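PDB 4AN8: CRISPR-associated protein CasA/Cse1 from Thermus thermophilus, which forms part of the Cascade ribonucleoprotein complex of type I-E CRISPR immunity, which defends the bacterium against viruses, plasmids and other mobile genetic elements. Local coordinates for residues R44-L56 against L346-R360. Residues are numbered along the deposited sequence; the frame is centred on the assembly and turned at random.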
# COMPACT_ATOMS: atom_id res chain seq x y z
N ARG A 44 15.90 3.99 5.71
CA ARG A 44 14.77 3.49 4.94
C ARG A 44 14.92 3.81 3.46
O ARG A 44 15.79 4.60 3.06
CB ARG A 44 13.47 4.13 5.44
CG ARG A 44 13.50 5.62 5.36
CD ARG A 44 12.16 6.21 5.71
NE ARG A 44 12.21 7.67 5.71
CZ ARG A 44 12.51 8.41 6.78
NH1 ARG A 44 12.78 7.83 7.95
NH2 ARG A 44 12.53 9.73 6.68
N ILE A 45 14.07 3.18 2.66
CA ILE A 45 13.89 3.58 1.28
C ILE A 45 13.09 4.86 1.33
O ILE A 45 12.07 4.94 2.03
CB ILE A 45 13.14 2.50 0.50
CG1 ILE A 45 14.13 1.40 0.11
CG2 ILE A 45 12.49 3.10 -0.72
CD1 ILE A 45 13.49 0.22 -0.49
N GLU A 46 13.56 5.87 0.61
CA GLU A 46 13.09 7.24 0.74
C GLU A 46 12.66 7.83 -0.60
O GLU A 46 13.48 8.21 -1.44
CB GLU A 46 14.20 8.10 1.35
CG GLU A 46 13.86 9.59 1.45
CD GLU A 46 12.84 9.92 2.53
OE1 GLU A 46 12.34 8.99 3.22
OE2 GLU A 46 12.53 11.12 2.69
N THR A 47 11.35 7.94 -0.79
CA THR A 47 10.83 8.48 -2.02
C THR A 47 9.55 9.24 -1.73
O THR A 47 8.80 8.88 -0.82
CB THR A 47 10.56 7.33 -3.05
OG1 THR A 47 9.76 7.83 -4.12
CG2 THR A 47 9.84 6.15 -2.36
N PRO A 48 9.29 10.30 -2.50
CA PRO A 48 7.99 10.97 -2.35
C PRO A 48 6.82 10.09 -2.80
O PRO A 48 5.72 10.24 -2.29
CB PRO A 48 8.12 12.21 -3.25
CG PRO A 48 9.19 11.88 -4.22
CD PRO A 48 10.15 10.96 -3.49
N SER A 49 7.07 9.17 -3.73
CA SER A 49 6.02 8.26 -4.20
C SER A 49 5.79 7.01 -3.36
O SER A 49 6.67 6.14 -3.27
CB SER A 49 6.33 7.79 -5.60
OG SER A 49 5.44 6.75 -5.88
N PRO A 50 4.60 6.87 -2.79
CA PRO A 50 4.29 5.66 -2.03
C PRO A 50 4.27 4.38 -2.90
O PRO A 50 4.50 3.28 -2.37
CB PRO A 50 2.90 5.94 -1.44
CG PRO A 50 2.73 7.49 -1.53
CD PRO A 50 3.51 7.87 -2.76
N LEU A 51 4.00 4.52 -4.20
CA LEU A 51 4.02 3.37 -5.10
C LEU A 51 5.47 2.92 -5.29
O LEU A 51 5.76 1.73 -5.28
CB LEU A 51 3.37 3.70 -6.45
CG LEU A 51 1.94 4.28 -6.40
CD1 LEU A 51 1.34 4.33 -7.81
CD2 LEU A 51 1.02 3.52 -5.40
N GLU A 52 6.37 3.87 -5.49
CA GLU A 52 7.80 3.58 -5.58
C GLU A 52 8.29 2.84 -4.35
O GLU A 52 8.97 1.83 -4.45
CB GLU A 52 8.62 4.87 -5.75
CG GLU A 52 8.98 5.18 -7.17
CD GLU A 52 9.87 6.43 -7.33
OE1 GLU A 52 10.46 6.91 -6.33
OE2 GLU A 52 9.97 6.94 -8.46
N GLU A 53 7.94 3.36 -3.18
CA GLU A 53 8.35 2.72 -1.94
C GLU A 53 7.84 1.27 -1.89
O GLU A 53 8.58 0.36 -1.50
CB GLU A 53 7.82 3.51 -0.75
CG GLU A 53 8.22 2.97 0.62
CD GLU A 53 7.72 3.89 1.75
OE1 GLU A 53 7.19 4.97 1.44
OE2 GLU A 53 7.82 3.53 2.95
N ALA A 54 6.58 1.07 -2.26
CA ALA A 54 5.97 -0.26 -2.17
C ALA A 54 6.71 -1.27 -3.04
O ALA A 54 7.13 -2.32 -2.55
CB ALA A 54 4.51 -0.22 -2.57
N VAL A 55 6.91 -0.92 -4.31
CA VAL A 55 7.52 -1.85 -5.25
C VAL A 55 9.00 -2.06 -5.02
O VAL A 55 9.49 -3.16 -5.23
CB VAL A 55 7.30 -1.48 -6.73
CG1 VAL A 55 5.85 -1.51 -7.06
CG2 VAL A 55 7.93 -0.13 -7.08
N LEU A 56 9.71 -1.05 -4.54
CA LEU A 56 11.13 -1.23 -4.23
C LEU A 56 11.32 -2.27 -3.12
O LEU A 56 12.17 -3.17 -3.25
CB LEU A 56 11.82 0.10 -3.91
CG LEU A 56 11.90 1.12 -5.05
CD1 LEU A 56 12.30 2.54 -4.56
CD2 LEU A 56 12.83 0.65 -6.12
N LEU A 346 0.50 1.73 2.11
CA LEU A 346 0.79 2.30 0.79
C LEU A 346 -0.20 1.78 -0.25
O LEU A 346 -0.54 0.60 -0.25
CB LEU A 346 2.21 1.92 0.35
CG LEU A 346 3.32 2.11 1.36
CD1 LEU A 346 4.64 1.49 0.87
CD2 LEU A 346 3.49 3.58 1.72
N GLY A 347 -0.65 2.65 -1.15
CA GLY A 347 -1.57 2.23 -2.20
C GLY A 347 -2.19 3.39 -2.99
O GLY A 347 -1.87 4.55 -2.75
N GLN A 348 -3.08 3.05 -3.92
CA GLN A 348 -3.75 4.05 -4.75
C GLN A 348 -5.19 4.11 -4.34
O GLN A 348 -5.76 3.10 -3.98
CB GLN A 348 -3.77 3.63 -6.24
CG GLN A 348 -2.56 3.02 -6.73
CD GLN A 348 -2.56 2.84 -8.23
OE1 GLN A 348 -1.96 3.63 -8.95
NE2 GLN A 348 -3.19 1.77 -8.71
N VAL A 349 -5.78 5.29 -4.44
CA VAL A 349 -7.23 5.39 -4.39
C VAL A 349 -7.68 5.32 -5.83
O VAL A 349 -7.25 6.13 -6.66
CB VAL A 349 -7.71 6.71 -3.79
CG1 VAL A 349 -9.24 6.67 -3.62
CG2 VAL A 349 -7.01 6.96 -2.47
N SER A 350 -8.51 4.36 -6.17
CA SER A 350 -8.81 4.20 -7.58
C SER A 350 -10.29 4.09 -7.86
O SER A 350 -11.10 3.92 -6.96
CB SER A 350 -8.06 3.00 -8.18
OG SER A 350 -8.65 1.78 -7.77
N ASP A 351 -10.61 4.16 -9.14
CA ASP A 351 -11.98 4.11 -9.60
C ASP A 351 -11.94 3.62 -11.04
O ASP A 351 -11.65 4.40 -11.97
CB ASP A 351 -12.58 5.50 -9.52
CG ASP A 351 -13.99 5.53 -10.00
OD1 ASP A 351 -14.66 4.48 -9.92
OD2 ASP A 351 -14.42 6.61 -10.47
N GLN A 352 -12.17 2.32 -11.23
CA GLN A 352 -11.99 1.72 -12.54
C GLN A 352 -10.60 2.11 -13.06
O GLN A 352 -9.61 2.04 -12.33
CB GLN A 352 -13.08 2.19 -13.51
CG GLN A 352 -14.48 2.34 -12.91
CD GLN A 352 -15.30 1.05 -12.91
OE1 GLN A 352 -14.76 -0.06 -12.95
NE2 GLN A 352 -16.62 1.20 -12.87
N ALA A 353 -10.53 2.53 -14.32
CA ALA A 353 -9.25 2.88 -14.94
C ALA A 353 -8.63 4.15 -14.36
O ALA A 353 -7.49 4.50 -14.69
CB ALA A 353 -9.40 3.00 -16.48
N LYS A 354 -9.39 4.85 -13.52
CA LYS A 354 -8.89 6.11 -12.95
C LYS A 354 -8.15 5.93 -11.61
O LYS A 354 -8.59 5.20 -10.72
CB LYS A 354 -10.02 7.14 -12.82
CG LYS A 354 -10.59 7.58 -14.17
CD LYS A 354 -11.47 8.81 -14.03
CE LYS A 354 -12.05 9.24 -15.37
NZ LYS A 354 -10.98 9.49 -16.39
N VAL A 355 -7.00 6.58 -11.49
CA VAL A 355 -6.31 6.65 -10.23
C VAL A 355 -6.60 8.03 -9.63
O VAL A 355 -6.12 9.03 -10.14
CB VAL A 355 -4.78 6.40 -10.41
CG1 VAL A 355 -4.01 6.70 -9.12
CG2 VAL A 355 -4.51 4.94 -10.87
N LEU A 356 -7.39 8.08 -8.56
CA LEU A 356 -7.77 9.37 -7.97
C LEU A 356 -6.69 9.98 -7.10
O LEU A 356 -6.65 11.20 -6.90
CB LEU A 356 -9.04 9.23 -7.12
CG LEU A 356 -10.29 8.72 -7.83
CD1 LEU A 356 -11.44 8.64 -6.85
CD2 LEU A 356 -10.64 9.60 -9.03
N ASP A 357 -5.84 9.14 -6.53
CA ASP A 357 -4.92 9.60 -5.50
C ASP A 357 -3.96 8.49 -5.11
O ASP A 357 -4.22 7.30 -5.35
CB ASP A 357 -5.71 10.07 -4.27
CG ASP A 357 -4.89 10.97 -3.34
OD1 ASP A 357 -3.93 11.64 -3.80
OD2 ASP A 357 -5.22 11.03 -2.13
N ILE A 358 -2.86 8.89 -4.50
CA ILE A 358 -1.83 7.98 -4.07
C ILE A 358 -1.48 8.36 -2.64
O ILE A 358 -1.28 9.53 -2.34
CB ILE A 358 -0.66 8.06 -5.05
CG1 ILE A 358 -0.99 7.23 -6.28
CG2 ILE A 358 0.60 7.59 -4.47
CD1 ILE A 358 -0.29 7.68 -7.49
N ARG A 359 -1.47 7.39 -1.73
CA ARG A 359 -1.39 7.71 -0.31
C ARG A 359 -0.39 6.85 0.45
O ARG A 359 -0.25 5.65 0.17
CB ARG A 359 -2.77 7.60 0.34
CG ARG A 359 -3.52 8.92 0.35
CD ARG A 359 -5.02 8.76 0.51
NE ARG A 359 -5.41 8.03 1.72
CZ ARG A 359 -6.66 7.64 1.96
NH1 ARG A 359 -7.61 7.93 1.08
NH2 ARG A 359 -6.96 6.97 3.07
N ARG A 360 0.27 7.50 1.41
CA ARG A 360 1.13 6.87 2.39
C ARG A 360 0.55 7.14 3.79
O ARG A 360 0.44 8.28 4.22
CB ARG A 360 2.56 7.42 2.29
CG ARG A 360 3.48 7.08 3.46
CD ARG A 360 4.98 7.02 3.05
NE ARG A 360 5.30 8.03 2.06
CZ ARG A 360 6.00 7.83 0.94
NH1 ARG A 360 6.50 6.66 0.63
NH2 ARG A 360 6.20 8.85 0.12
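P50, in the first turn of helix 50-56, presses its ring against I358 and R360 of strand 354-360, and this apolar wedge illustrates how a helix start can be seated on a beta hairpin. The closest apolar approach is P50 CD to I358 CG2, 3.4 Å, nearer than carbons usually pack. I358 divides its branches between two neighbours: CG2, anti to the backbone N, meets the proline, while I358 CD1 reaches L51 CD1 at 3.7 Å. L51 lies across I358 and Q348 at about right angles; its CD2 rests over the G347 backbone and Q348 CG, and its CD1 touches Q348 OE1. The amide nitrogen of Q348 is bound instead by the carbonyls of A187 and F167. L346 CD1 packs against the first turn, 3.8 Å from A54 CB and close to P50 O and E53 CG.

The polar contacts gather round R360. Its CG is anti to the backbone N, but the chain bends at chi3 (37°), bringing the guanidinium over the P50 ring, with P50 CG 4.0 Å above the plane of the R360 guanidinium. R360 NH2 donates a weak, strongly bent hydrogen bond to T47 O (2.8 Å, 123°). A salt bridge between E53 OE1 and R360 NH1 is indicated, but the two atoms are modelled too close together, so its detail is doubtful; the other oxygen of E53 pairs with R344.

Within 44-56, S49 is the N-cap: S49 OG accepts an almost straight bond from E52 N (3.1 Å, 176°). T47 OG1 accepts from S49 N, forming an ST turn just before the helix. The whole is a capped helix N-terminus packed across an antiparallel beta hairpin, whose strands meet through a type II' turn and carry a classic bulge in which L356 and D357 face V349.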